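Local structure of SnoK (Streptomyces nogalater, 5EPA) at residues A[38-43]-A[206-211]; A[148-153]-A[211-216]; A[159-164]-A[229-234]; A[166-171]-A[202-207]. The protein acts as a non-heme iron, 2-oxoglutarate-dependent carbocyclase in the biosynthesis of the polyketide nogalamycin. All coordinates share one frame; numbering follows the deposited sequence.

Contact 1 of 4, residues A[38-43]-A[206-211]; sequences YVHIPR and VPVRAG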
loop_
_atom_site.group_PDB
_atom_site.type_symbol
_atom_site.label_atom_id
_atom_site.label_comp_id
_atom_site.label_asym_id
_atom_site.label_seq_id
_atom_site.Cartn_x
_atom_site.Cartn_y
_atom_site.Cartn_z
ATOM N N TYR A 38 4.380 10.304 -3.922
ATOM C CA TYR A 38 3.330 10.045 -2.991
ATOM C C TYR A 38 2.430 11.278 -2.970
ATOM O O TYR A 38 2.830 12.363 -3.386
ATOM C CB TYR A 38 3.901 9.771 -1.590
ATOM C CG TYR A 38 4.368 11.031 -0.908
ATOM C CD1 TYR A 38 5.640 11.584 -1.193
ATOM C CD2 TYR A 38 3.566 11.702 -0.011
ATOM C CE1 TYR A 38 6.084 12.766 -0.580
ATOM C CE2 TYR A 38 4.019 12.877 0.618
ATOM C CZ TYR A 38 5.272 13.398 0.305
ATOM O OH TYR A 38 5.692 14.552 0.900
ATOM N N VAL A 39 1.222 11.118 -2.451
ATOM C CA VAL A 39 0.347 12.252 -2.188
ATOM C C VAL A 39 -0.726 11.908 -1.182
ATOM O O VAL A 39 -1.338 10.840 -1.225
ATOM C CB VAL A 39 -0.292 12.820 -3.474
ATOM C CG1 VAL A 39 -1.320 11.867 -4.092
ATOM C CG2 VAL A 39 -0.936 14.168 -3.210
ATOM N N HIS A 40 -0.957 12.854 -0.297
ATOM C CA HIS A 40 -1.977 12.757 0.741
ATOM C C HIS A 40 -3.275 13.364 0.236
ATOM O O HIS A 40 -3.331 14.544 -0.055
ATOM C CB HIS A 40 -1.504 13.505 1.998
ATOM C CG HIS A 40 -2.536 13.593 3.098
ATOM N ND1 HIS A 40 -2.528 14.588 4.043
ATOM C CD2 HIS A 40 -3.613 12.829 3.372
ATOM C CE1 HIS A 40 -3.544 14.425 4.862
ATOM N NE2 HIS A 40 -4.216 13.359 4.480
ATOM N N ILE A 41 -4.311 12.543 0.113
ATOM C CA ILE A 41 -5.624 13.030 -0.292
ATOM C C ILE A 41 -6.597 12.947 0.893
ATOM O O ILE A 41 -6.943 11.874 1.342
ATOM C CB ILE A 41 -6.180 12.215 -1.444
ATOM C CG1 ILE A 41 -5.173 12.170 -2.594
ATOM C CG2 ILE A 41 -7.501 12.804 -1.905
ATOM C CD1 ILE A 41 -4.833 13.516 -3.215
ATOM N N PRO A 42 -7.031 14.090 1.407
ATOM C CA PRO A 42 -7.919 13.982 2.554
ATOM C C PRO A 42 -9.400 13.768 2.222
ATOM O O PRO A 42 -9.883 14.159 1.147
ATOM C CB PRO A 42 -7.734 15.321 3.270
ATOM C CG PRO A 42 -7.188 16.255 2.239
ATOM C CD PRO A 42 -6.767 15.490 1.027
ATOM N N ARG A 43 -10.103 13.204 3.201
ATOM C CA ARG A 43 -11.554 13.107 3.183
ATOM C C ARG A 43 -12.113 12.393 1.924
ATOM O O ARG A 43 -12.942 12.917 1.232
ATOM C CB ARG A 43 -12.166 14.487 3.348
ATOM C CG ARG A 43 -11.716 15.199 4.622
ATOM C CD ARG A 43 -12.327 16.601 4.742
ATOM N NE ARG A 43 -11.836 17.455 3.663
ATOM C CZ ARG A 43 -10.699 18.122 3.674
ATOM N NH1 ARG A 43 -9.884 18.053 4.726
ATOM N NH2 ARG A 43 -10.363 18.846 2.616
ATOM N N VAL A 206 3.858 11.619 7.325
ATOM C CA VAL A 206 2.561 12.101 6.880
ATOM C C VAL A 206 1.444 11.559 7.780
ATOM O O VAL A 206 0.789 10.554 7.468
ATOM C CB VAL A 206 2.284 11.698 5.424
ATOM C CG1 VAL A 206 0.987 12.301 4.939
ATOM C CG2 VAL A 206 3.400 12.144 4.506
ATOM N N PRO A 207 1.191 12.216 8.903
ATOM C CA PRO A 207 0.063 11.805 9.710
ATOM C C PRO A 207 -1.240 12.127 9.007
ATOM O O PRO A 207 -1.304 13.074 8.219
ATOM C CB PRO A 207 0.208 12.645 10.977
ATOM C CG PRO A 207 0.991 13.847 10.550
ATOM C CD PRO A 207 1.967 13.289 9.544
ATOM N N VAL A 208 -2.265 11.315 9.273
ATOM C CA VAL A 208 -3.553 11.466 8.602
ATOM C C VAL A 208 -4.730 11.188 9.515
ATOM O O VAL A 208 -4.593 10.556 10.546
ATOM C CB VAL A 208 -3.681 10.529 7.405
ATOM C CG1 VAL A 208 -2.648 10.886 6.341
ATOM C CG2 VAL A 208 -3.566 9.071 7.822
ATOM N N ARG A 209 -5.886 11.663 9.093
ATOM C CA ARG A 209 -7.140 11.399 9.768
ATOM C C ARG A 209 -7.851 10.194 9.138
ATOM O O ARG A 209 -7.686 9.912 7.976
ATOM C CB ARG A 209 -8.046 12.633 9.668
ATOM C CG ARG A 209 -7.526 13.920 10.365
ATOM C CD ARG A 209 -8.100 13.855 11.730
ATOM N NE ARG A 209 -8.239 15.156 12.361
ATOM C CZ ARG A 209 -8.887 15.319 13.512
ATOM N NH1 ARG A 209 -9.418 14.257 14.128
ATOM N NH2 ARG A 209 -8.991 16.536 14.055
ATOM N N ALA A 210 -8.693 9.534 9.904
ATOM C CA ALA A 210 -9.532 8.435 9.364
ATOM C C ALA A 210 -10.316 8.909 8.173
ATOM O O ALA A 210 -10.922 9.958 8.190
ATOM C CB ALA A 210 -10.480 7.898 10.422
ATOM N N GLY A 211 -10.284 8.128 7.112
ATOM C CA GLY A 211 -10.974 8.487 5.871
ATOM C C GLY A 211 -10.094 9.125 4.832
ATOM O O GLY A 211 -10.474 9.199 3.643
#
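With CG of H40 opposite the backbone N across the CA-CB bond (chi1 174°), the imidazole comes to lie against V208, and CB and CG against V206. V208 meets it with CG1, the methyl beside its backbone N (chi1 -64°). The setting is the edge of the large sheet of the double-stranded beta-helix. Strand 38-41 is an outermost strand of that sheet. Segment 206-211 is the link from strand 204-206 of the small sheet to strand 213-217 of the large one. V208 CG1 lies over one face of the H40 ring, 3.8 Å from the ring centroid, as a CH-pi contact. It is displaced towards the NE2 corner and comes 3.5 Å from H40 NE2. The two side chains run past each other in opposite directions.

V206 divides its methyls between two neighbours. Its CG1 is 4.0 Å from H40 CB, and its CG2 is 4.0 Å from Y38 CE2. The Y38 ring also meets F32 edge to face. No hydrogen bond joins the two segments themselves. They are tied through D212, the residue just beyond G211. D212 OD2 is hydrogen-bonded to H40 NE2 and R209 N, and OD1 to R43 N. The carboxylate therefore helps to fix the rotation of the imidazole and would tend to favour a positive charge on it. Backbones come nearest at the far end of the contact. G211 has a positive phi (98°), and its O lies 4.0 Å from R43 C.

Contact 2 of 4, residues A[148-153]-A[211-216]; sequences LTAWIA and GDVVFH. With AKG (2-oxoglutaric acid), chain H.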
loop_
_atom_site.group_PDB
_atom_site.type_symbol
_atom_site.label_atom_id
_atom_site.label_comp_id
_atom_site.label_asym_id
_atom_site.label_seq_id
_atom_site.Cartn_x
_atom_site.Cartn_y
_atom_site.Cartn_z
ATOM N N LEU A 148 0.738 1.540 -8.241
ATOM C CA LEU A 148 0.706 2.342 -7.020
ATOM C C LEU A 148 -0.221 1.753 -5.960
ATOM O O LEU A 148 -1.047 0.878 -6.239
ATOM C CB LEU A 148 0.268 3.760 -7.323
ATOM C CG LEU A 148 -1.204 4.071 -7.509
ATOM C CD1 LEU A 148 -1.405 5.562 -7.662
ATOM C CD2 LEU A 148 -1.725 3.406 -8.736
ATOM N N THR A 149 -0.048 2.234 -4.727
ATOM C CA THR A 149 -0.779 1.731 -3.572
ATOM C C THR A 149 -1.584 2.854 -2.940
ATOM O O THR A 149 -1.085 3.978 -2.820
ATOM C CB THR A 149 0.169 1.199 -2.506
ATOM O OG1 THR A 149 0.889 0.046 -2.976
ATOM C CG2 THR A 149 -0.580 0.824 -1.229
ATOM N N ALA A 150 -2.830 2.552 -2.597
ATOM C CA ALA A 150 -3.665 3.425 -1.806
ATOM C C ALA A 150 -3.634 2.940 -0.362
ATOM O O ALA A 150 -4.050 1.835 -0.083
ATOM C CB ALA A 150 -5.098 3.390 -2.316
ATOM N N TRP A 151 -3.128 3.766 0.543
ATOM C CA TRP A 151 -3.039 3.424 1.961
ATOM C C TRP A 151 -4.142 4.172 2.644
ATOM O O TRP A 151 -4.079 5.383 2.799
ATOM C CB TRP A 151 -1.682 3.822 2.497
ATOM C CG TRP A 151 -1.297 3.260 3.838
ATOM C CD1 TRP A 151 -0.686 2.080 4.100
ATOM C CD2 TRP A 151 -1.428 3.927 5.092
ATOM N NE1 TRP A 151 -0.454 1.949 5.445
ATOM C CE2 TRP A 151 -0.908 3.080 6.074
ATOM C CE3 TRP A 151 -1.981 5.161 5.478
ATOM C CZ2 TRP A 151 -0.864 3.436 7.414
ATOM C CZ3 TRP A 151 -1.976 5.493 6.829
ATOM C CH2 TRP A 151 -1.421 4.632 7.777
ATOM N N ILE A 152 -5.208 3.448 2.936
ATOM C CA ILE A 152 -6.449 4.035 3.384
ATOM C C ILE A 152 -6.472 3.992 4.898
ATOM O O ILE A 152 -6.394 2.924 5.483
ATOM C CB ILE A 152 -7.641 3.223 2.826
ATOM C CG1 ILE A 152 -7.578 3.155 1.306
ATOM C CG2 ILE A 152 -8.966 3.859 3.236
ATOM C CD1 ILE A 152 -8.328 1.988 0.738
ATOM N N ALA A 153 -6.643 5.126 5.535
ATOM C CA ALA A 153 -6.703 5.158 6.999
ATOM C C ALA A 153 -8.097 4.861 7.502
ATOM O O ALA A 153 -9.045 5.527 7.097
ATOM C CB ALA A 153 -6.295 6.522 7.505
ATOM N N GLY A 211 -10.284 8.128 7.112
ATOM C CA GLY A 211 -10.974 8.487 5.871
ATOM C C GLY A 211 -10.094 9.125 4.832
ATOM O O GLY A 211 -10.474 9.199 3.643
ATOM N N ASP A 212 -8.912 9.570 5.256
ATOM C CA ASP A 212 -7.913 10.075 4.323
ATOM C C ASP A 212 -7.244 8.909 3.618
ATOM O O ASP A 212 -7.257 7.774 4.102
ATOM C CB ASP A 212 -6.809 10.884 5.023
ATOM C CG ASP A 212 -7.320 12.194 5.676
ATOM O OD1 ASP A 212 -8.505 12.585 5.496
ATOM O OD2 ASP A 212 -6.475 12.842 6.348
ATOM N N VAL A 213 -6.642 9.202 2.483
ATOM C CA VAL A 213 -5.853 8.211 1.759
ATOM C C VAL A 213 -4.533 8.813 1.348
ATOM O O VAL A 213 -4.501 9.925 0.827
ATOM C CB VAL A 213 -6.569 7.721 0.490
ATOM C CG1 VAL A 213 -5.764 6.632 -0.169
ATOM C CG2 VAL A 213 -7.941 7.174 0.827
ATOM N N VAL A 214 -3.446 8.079 1.543
ATOM C CA VAL A 214 -2.186 8.467 0.953
ATOM C C VAL A 214 -1.827 7.454 -0.118
ATOM O O VAL A 214 -1.761 6.270 0.148
ATOM C CB VAL A 214 -1.045 8.514 1.977
ATOM C CG1 VAL A 214 0.196 9.155 1.360
ATOM C CG2 VAL A 214 -1.462 9.284 3.209
ATOM N N PHE A 215 -1.530 7.943 -1.313
ATOM C CA PHE A 215 -1.148 7.107 -2.455
ATOM C C PHE A 215 0.341 7.179 -2.642
ATOM O O PHE A 215 0.939 8.248 -2.533
ATOM C CB PHE A 215 -1.793 7.614 -3.751
ATOM C CG PHE A 215 -3.272 7.515 -3.777
ATOM C CD1 PHE A 215 -4.040 8.459 -3.203
ATOM C CD2 PHE A 215 -3.893 6.428 -4.404
ATOM C CE1 PHE A 215 -5.430 8.332 -3.195
ATOM C CE2 PHE A 215 -5.265 6.305 -4.433
ATOM C CZ PHE A 215 -6.043 7.267 -3.819
ATOM N N HIS A 216 0.963 6.047 -2.914
ATOM C CA HIS A 216 2.398 6.054 -3.246
ATOM C C HIS A 216 2.748 5.093 -4.374
ATOM O O HIS A 216 2.277 3.948 -4.427
ATOM C CB HIS A 216 3.303 5.818 -1.968
ATOM C CG HIS A 216 3.205 4.448 -1.379
ATOM N ND1 HIS A 216 2.289 4.128 -0.415
ATOM C CD2 HIS A 216 3.879 3.303 -1.645
ATOM C CE1 HIS A 216 2.391 2.847 -0.110
ATOM N NE2 HIS A 216 3.381 2.336 -0.807
HETATM C C1 AKG H . 2.467 -0.246 2.083
HETATM O O1 AKG H . 1.258 0.097 2.077
HETATM O O2 AKG H . 3.173 -0.498 1.070
HETATM C C2 AKG H . 3.164 -0.411 3.356
HETATM O O5 AKG H . 4.336 -0.736 3.244
HETATM C C3 AKG H . 2.460 -0.187 4.671
HETATM C C4 AKG H . 3.224 -0.594 5.934
HETATM C C5 AKG H . 2.407 -0.241 7.191
HETATM O O3 AKG H . 1.140 -0.109 7.151
HETATM O O4 AKG H . 2.981 -0.082 8.271
HETATM O O HOH W 1 3.121 0.971 -3.964
#
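Two neighbouring antiparallel strands of the large sheet of the double-stranded beta-helix meet here and carry part of the 2-oxoglutarate pocket. T149 with H216 and W151 with V214 are hydrogen-bonded pairs. A150 with F215 and I152 with V213 are the non-hydrogen-bonded ones. The ladder ends where A153 N gives to D212 O and G211 N gives to A153 O.

T149, W151 and H216 face the ligand. W151 has CG opposite its backbone N (chi1 -166°), which carries the indole to the ligand. Its NE1 donates to O3 of 2-oxoglutarate at 3.1 Å, nearly straight (165°) and in the plane of the indole. Replacing W151 by a leucine would probably leave O3 without this donor and open a gap beside M164, which packs on the indole. The H216 ring is braced from one face by T149 CB, 4.0 Å from the ring centroid. H216 NE2 is hydrogen-bonded to OD2 of D135, an iron ligand, and weakly to 2-oxoglutarate O2 at 3.4 Å. On the opposite side of the sheet, A150, I152, V213 and F215 form an apolar layer, with A150 CB 3.6 Å from F215 CE2. A water accepts from T149 OG1 at 2.6 Å and donates to H216 O at 3.1 Å.

Contact 3 of 4, residues A[159-164]-A[229-234]; sequences VERGCM and SDSVRM. With AKG (2-oxoglutaric acid), chain H.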
loop_
_atom_site.group_PDB
_atom_site.type_symbol
_atom_site.label_atom_id
_atom_site.label_comp_id
_atom_site.label_asym_id
_atom_site.label_seq_id
_atom_site.Cartn_x
_atom_site.Cartn_y
_atom_site.Cartn_z
ATOM N N VAL A 159 1.350 10.888 14.249
ATOM C CA VAL A 159 2.676 10.342 14.025
ATOM C C VAL A 159 3.017 9.112 14.873
ATOM O O VAL A 159 3.456 8.056 14.356
ATOM C CB VAL A 159 3.741 11.448 14.223
ATOM C CG1 VAL A 159 5.125 10.842 14.247
ATOM C CG2 VAL A 159 3.651 12.455 13.078
ATOM N N GLU A 160 2.769 9.235 16.162
ATOM C CA GLU A 160 3.131 8.192 17.101
ATOM C C GLU A 160 2.195 6.992 17.093
ATOM O O GLU A 160 2.438 6.008 17.792
ATOM C CB GLU A 160 3.269 8.783 18.510
ATOM C CG GLU A 160 1.942 9.174 19.184
ATOM C CD GLU A 160 1.268 10.471 18.663
ATOM O OE1 GLU A 160 1.918 11.333 17.961
ATOM O OE2 GLU A 160 0.042 10.609 19.008
ATOM N N ARG A 161 1.121 7.037 16.303
ATOM C CA ARG A 161 0.250 5.845 16.160
ATOM C C ARG A 161 0.686 4.939 15.012
ATOM O O ARG A 161 -0.071 4.111 14.559
ATOM C CB ARG A 161 -1.230 6.235 16.004
ATOM C CG ARG A 161 -2.154 5.064 16.293
ATOM C CD ARG A 161 -3.638 5.339 16.326
ATOM N NE ARG A 161 -4.002 6.509 17.089
ATOM C CZ ARG A 161 -5.259 6.918 17.260
ATOM N NH1 ARG A 161 -6.282 6.228 16.737
ATOM N NH2 ARG A 161 -5.473 8.032 17.954
ATOM N N GLY A 162 1.884 5.158 14.478
ATOM C CA GLY A 162 2.396 4.326 13.390
ATOM C C GLY A 162 2.182 4.882 11.998
ATOM O O GLY A 162 1.805 4.159 11.072
ATOM N N CYS A 163 2.389 6.166 11.821
ATOM C CA CYS A 163 2.126 6.775 10.528
ATOM C C CYS A 163 3.213 6.425 9.519
ATOM O O CYS A 163 4.294 5.940 9.879
ATOM C CB CYS A 163 1.968 8.277 10.616
ATOM S SG CYS A 163 3.526 9.166 10.626
ATOM N N MET A 164 2.893 6.665 8.257
ATOM C CA MET A 164 3.825 6.383 7.160
ATOM C C MET A 164 4.809 7.547 6.976
ATOM O O MET A 164 4.457 8.676 7.263
ATOM C CB MET A 164 3.051 6.201 5.863
ATOM C CG MET A 164 2.050 5.053 5.897
ATOM S SD MET A 164 2.867 3.488 5.674
ATOM C CE MET A 164 3.069 3.531 3.908
ATOM N N SER A 229 1.409 4.921 20.648
ATOM C CA SER A 229 0.207 5.520 21.219
ATOM C C SER A 229 -0.525 4.534 22.157
ATOM O O SER A 229 0.001 3.490 22.527
ATOM C CB SER A 229 -0.730 5.989 20.107
ATOM O OG SER A 229 -1.488 4.890 19.579
ATOM N N ASP A 230 -1.752 4.886 22.524
ATOM C CA ASP A 230 -2.575 4.041 23.362
ATOM C C ASP A 230 -3.671 3.335 22.559
ATOM O O ASP A 230 -4.516 2.636 23.125
ATOM C CB ASP A 230 -3.183 4.885 24.478
ATOM C CG ASP A 230 -2.142 5.262 25.549
ATOM O OD1 ASP A 230 -1.572 4.340 26.171
ATOM O OD2 ASP A 230 -1.924 6.472 25.801
ATOM N N SER A 231 -3.670 3.528 21.241
ATOM C CA SER A 231 -4.767 3.035 20.397
ATOM C C SER A 231 -4.261 2.279 19.191
ATOM O O SER A 231 -3.241 2.641 18.594
ATOM C CB SER A 231 -5.598 4.208 19.890
ATOM O OG SER A 231 -6.218 4.814 20.963
ATOM N N VAL A 232 -5.037 1.286 18.796
ATOM C CA VAL A 232 -4.761 0.513 17.629
ATOM C C VAL A 232 -4.705 1.420 16.393
ATOM O O VAL A 232 -5.502 2.328 16.241
ATOM C CB VAL A 232 -5.869 -0.575 17.410
ATOM C CG1 VAL A 232 -5.599 -1.299 16.100
ATOM C CG2 VAL A 232 -5.887 -1.610 18.514
ATOM N N ARG A 233 -3.804 1.115 15.486
ATOM C CA ARG A 233 -3.833 1.727 14.137
ATOM C C ARG A 233 -4.324 0.734 13.115
ATOM O O ARG A 233 -3.805 -0.376 13.038
ATOM C CB ARG A 233 -2.431 2.131 13.681
ATOM C CG ARG A 233 -2.448 2.798 12.340
ATOM C CD ARG A 233 -1.122 2.659 11.617
ATOM N NE ARG A 233 -1.135 1.488 10.779
ATOM C CZ ARG A 233 -0.127 1.055 10.029
ATOM N NH1 ARG A 233 1.068 1.667 9.965
ATOM N NH2 ARG A 233 -0.327 -0.051 9.338
ATOM N N MET A 234 -5.278 1.122 12.286
ATOM C CA MET A 234 -5.677 0.247 11.179
ATOM C C MET A 234 -5.686 1.020 9.895
ATOM O O MET A 234 -6.402 2.002 9.760
ATOM C CB MET A 234 -7.053 -0.397 11.382
ATOM C CG MET A 234 -7.421 -1.304 10.206
ATOM S SD MET A 234 -9.088 -2.047 10.155
ATOM C CE MET A 234 -9.061 -3.025 11.646
HETATM C C1 AKG H . 2.467 -0.246 2.083
HETATM O O1 AKG H . 1.258 0.097 2.077
HETATM O O2 AKG H . 3.173 -0.498 1.070
HETATM C C2 AKG H . 3.164 -0.411 3.356
HETATM O O5 AKG H . 4.336 -0.736 3.244
HETATM C C3 AKG H . 2.460 -0.187 4.671
HETATM C C4 AKG H . 3.224 -0.594 5.934
HETATM C C5 AKG H . 2.407 -0.241 7.191
HETATM O O3 AKG H . 1.140 -0.109 7.151
HETATM O O4 AKG H . 2.981 -0.082 8.271
#
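R161 lays its guanidinium over S231, whose CB sits 3.7 Å above the centre of the flat group. The chain bends at chi3 (-46°) to get there. On the way, R161 CG passes 3.4 Å from S229 OG, and R161 CD lies 3.5 Å from V232 O. R161 NE is buried without a polar partner in the model. S229 and S231 form an ST turn, with S231 N giving to S229 OG at 3.1 Å. OD1 of N227 is also hydrogen-bonded to S229 OG. S229 N reaches E160 O only weakly.

R233 makes the stronger link. Its NH1 donates to G162 O at 2.8 Å (164°), within both the carbonyl plane and the guanidinium plane. A CB at G162 would probably sit tight against R233 CD and press on the O of R161. The same NH1 gives to O4 of 2-oxoglutarate at 3.1 Å, and R233 NH2 gives to O3 at 2.6 Å. NH2 also bonds L120 O. The G162 carbonyl thus helps to fix the rotation of the guanidinium in front of the ligand. M164 SD lies 3.8 Å from ligand C3. An arginine gripping the distal carboxylate is typical of 2-oxoglutarate-dependent oxygenases of the double-stranded beta-helix fold.

Contact 4 of 4, residues A[166-171]-A[202-207]; sequences YVPGSH and PRVAVP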
loop_
_atom_site.group_PDB
_atom_site.type_symbol
_atom_site.label_atom_id
_atom_site.label_comp_id
_atom_site.label_asym_id
_atom_site.label_seq_id
_atom_site.Cartn_x
_atom_site.Cartn_y
_atom_site.Cartn_z
ATOM N N TYR A 166 7.772 8.861 3.804
ATOM C CA TYR A 166 8.143 8.683 2.384
ATOM C C TYR A 166 9.402 9.471 2.061
ATOM O O TYR A 166 9.682 10.482 2.689
ATOM C CB TYR A 166 7.015 9.199 1.464
ATOM C CG TYR A 166 5.679 8.608 1.799
ATOM C CD1 TYR A 166 4.864 9.215 2.731
ATOM C CD2 TYR A 166 5.234 7.424 1.190
ATOM C CE1 TYR A 166 3.649 8.670 3.077
ATOM C CE2 TYR A 166 3.987 6.887 1.509
ATOM C CZ TYR A 166 3.198 7.521 2.458
ATOM O OH TYR A 166 1.994 6.986 2.853
ATOM N N VAL A 167 10.189 8.954 1.128
ATOM C CA VAL A 167 11.321 9.665 0.606
ATOM C C VAL A 167 10.890 10.332 -0.724
ATOM O O VAL A 167 10.808 9.679 -1.759
ATOM C CB VAL A 167 12.514 8.728 0.393
ATOM C CG1 VAL A 167 13.720 9.498 -0.140
ATOM C CG2 VAL A 167 12.894 8.063 1.695
ATOM N N PRO A 168 10.666 11.666 -0.696
ATOM C CA PRO A 168 10.267 12.396 -1.894
ATOM C C PRO A 168 11.180 12.176 -3.108
ATOM O O PRO A 168 12.394 12.268 -3.003
ATOM C CB PRO A 168 10.356 13.863 -1.458
ATOM C CG PRO A 168 10.198 13.817 0.006
ATOM C CD PRO A 168 10.916 12.585 0.430
ATOM N N GLY A 169 10.573 11.888 -4.250
ATOM C CA GLY A 169 11.304 11.713 -5.514
ATOM C C GLY A 169 11.985 10.368 -5.666
ATOM O O GLY A 169 12.598 10.107 -6.684
ATOM N N SER A 170 11.864 9.494 -4.675
ATOM C CA SER A 170 12.599 8.236 -4.703
ATOM C C SER A 170 12.076 7.237 -5.760
ATOM O O SER A 170 12.759 6.293 -6.141
ATOM C CB SER A 170 12.614 7.594 -3.325
ATOM O OG SER A 170 11.297 7.427 -2.830
ATOM N N HIS A 171 10.862 7.437 -6.231
ATOM C CA HIS A 171 10.347 6.670 -7.360
ATOM C C HIS A 171 11.042 6.918 -8.686
ATOM O O HIS A 171 10.855 6.135 -9.631
ATOM C CB HIS A 171 8.859 6.929 -7.542
ATOM C CG HIS A 171 8.523 8.336 -7.946
ATOM N ND1 HIS A 171 9.005 9.443 -7.275
ATOM C CD2 HIS A 171 7.698 8.811 -8.904
ATOM C CE1 HIS A 171 8.495 10.532 -7.803
ATOM N NE2 HIS A 171 7.723 10.182 -8.813
ATOM N N PRO A 202 15.957 13.321 2.341
ATOM C CA PRO A 202 14.929 13.692 3.270
ATOM C C PRO A 202 13.837 12.611 3.419
ATOM O O PRO A 202 13.578 11.887 2.498
ATOM C CB PRO A 202 14.322 14.965 2.659
ATOM C CG PRO A 202 14.861 15.100 1.288
ATOM C CD PRO A 202 16.023 14.196 1.151
ATOM N N ARG A 203 13.183 12.614 4.571
ATOM C CA ARG A 203 12.171 11.641 4.971
ATOM C C ARG A 203 10.934 12.405 5.495
ATOM O O ARG A 203 11.043 13.160 6.455
ATOM C CB ARG A 203 12.781 10.804 6.090
ATOM C CG ARG A 203 12.176 9.483 6.351
ATOM C CD ARG A 203 12.661 8.868 7.688
ATOM N NE ARG A 203 14.048 8.429 7.524
ATOM C CZ ARG A 203 14.728 7.707 8.420
ATOM N NH1 ARG A 203 14.153 7.337 9.571
ATOM N NH2 ARG A 203 15.991 7.359 8.144
ATOM N N VAL A 204 9.777 12.239 4.863
ATOM C CA VAL A 204 8.582 13.012 5.236
ATOM C C VAL A 204 7.560 12.155 5.933
ATOM O O VAL A 204 7.044 11.206 5.334
ATOM C CB VAL A 204 7.855 13.617 4.022
ATOM C CG1 VAL A 204 6.783 14.594 4.501
ATOM C CG2 VAL A 204 8.833 14.382 3.160
ATOM N N ALA A 205 7.227 12.496 7.170
ATOM C CA ALA A 205 6.192 11.791 7.901
ATOM C C ALA A 205 4.865 12.440 7.614
ATOM O O ALA A 205 4.744 13.664 7.681
ATOM C CB ALA A 205 6.480 11.821 9.387
ATOM N N VAL A 206 3.858 11.619 7.325
ATOM C CA VAL A 206 2.561 12.101 6.880
ATOM C C VAL A 206 1.444 11.559 7.780
ATOM O O VAL A 206 0.789 10.554 7.468
ATOM C CB VAL A 206 2.284 11.698 5.424
ATOM C CG1 VAL A 206 0.987 12.301 4.939
ATOM C CG2 VAL A 206 3.400 12.144 4.506
ATOM N N PRO A 207 1.191 12.216 8.903
ATOM C CA PRO A 207 0.063 11.805 9.710
ATOM C C PRO A 207 -1.240 12.127 9.007
ATOM O O PRO A 207 -1.304 13.074 8.219
ATOM C CB PRO A 207 0.208 12.645 10.977
ATOM C CG PRO A 207 0.991 13.847 10.550
ATOM C CD PRO A 207 1.967 13.289 9.544
#
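Y166 and V204 satisfy each other's backbones as an antiparallel hydrogen-bonded pair. Y166 N gives to V204 O at 2.9 Å, somewhat bent (152°). V204 N gives to Y166 O at 2.8 Å, almost straight (175°) and in the carbonyl plane.

Beyond this pair the chain reverses in a turn. V167 O takes two donors, both from S170. The backbone N of S170 closes a type II beta turn on it at 3.1 Å. S170 OG gives to it on a lone pair, though the modelled 2.5 Å is unusually short. S170 OG has a further partner in V221 N. Backbone bonds also tie V167 to V221 and G169 to Q36. P202 O meets carbons, with P168 CD at 3.4 Å. P168 CG and V204 CG2 are tightly packed at 3.5 Å.

CG of Y166 lies opposite the carbonyl carbon (chi1 -53°), which turns the ring edge to V206, with Y166 CD1 3.7 Å from V206 CG2. The ring also stacks on Y38 and touches the iron ligand H222. A serine in place of Y166 would keep the backbone pair but would probably leave Y38 without its stacking partner and open a gap beside V206 and H222. This is the edge of the small sheet of the double-stranded beta-helix, where strand 204-206 is outermost and strand 164-166 runs out into a proline-glycine type II turn.

Contacts 2 and 3 together supply donors to the distal carboxylate of 2-oxoglutarate, and contact 2 adds a weak bond at the other carboxylate. They meet where W151 CE2 lies 3.6 Å from M164 CG. Contact 1 flanks contact 2, with centres about 7 Å apart, and extends its sheet through a probable hydrogen bond of 2.7 Å from I41 N to V213 O. Contacts 1 and 4 share V206 and P207. V206 N also reaches M164 O of contact 3 at 3.0 Å, within the small sheet. Y166 of contact 4 packs on H216, with Y166 CE2 3.7 Å from H216 CB. The nearest atom of the Y166 side chain is about 8 Å from the bound iron.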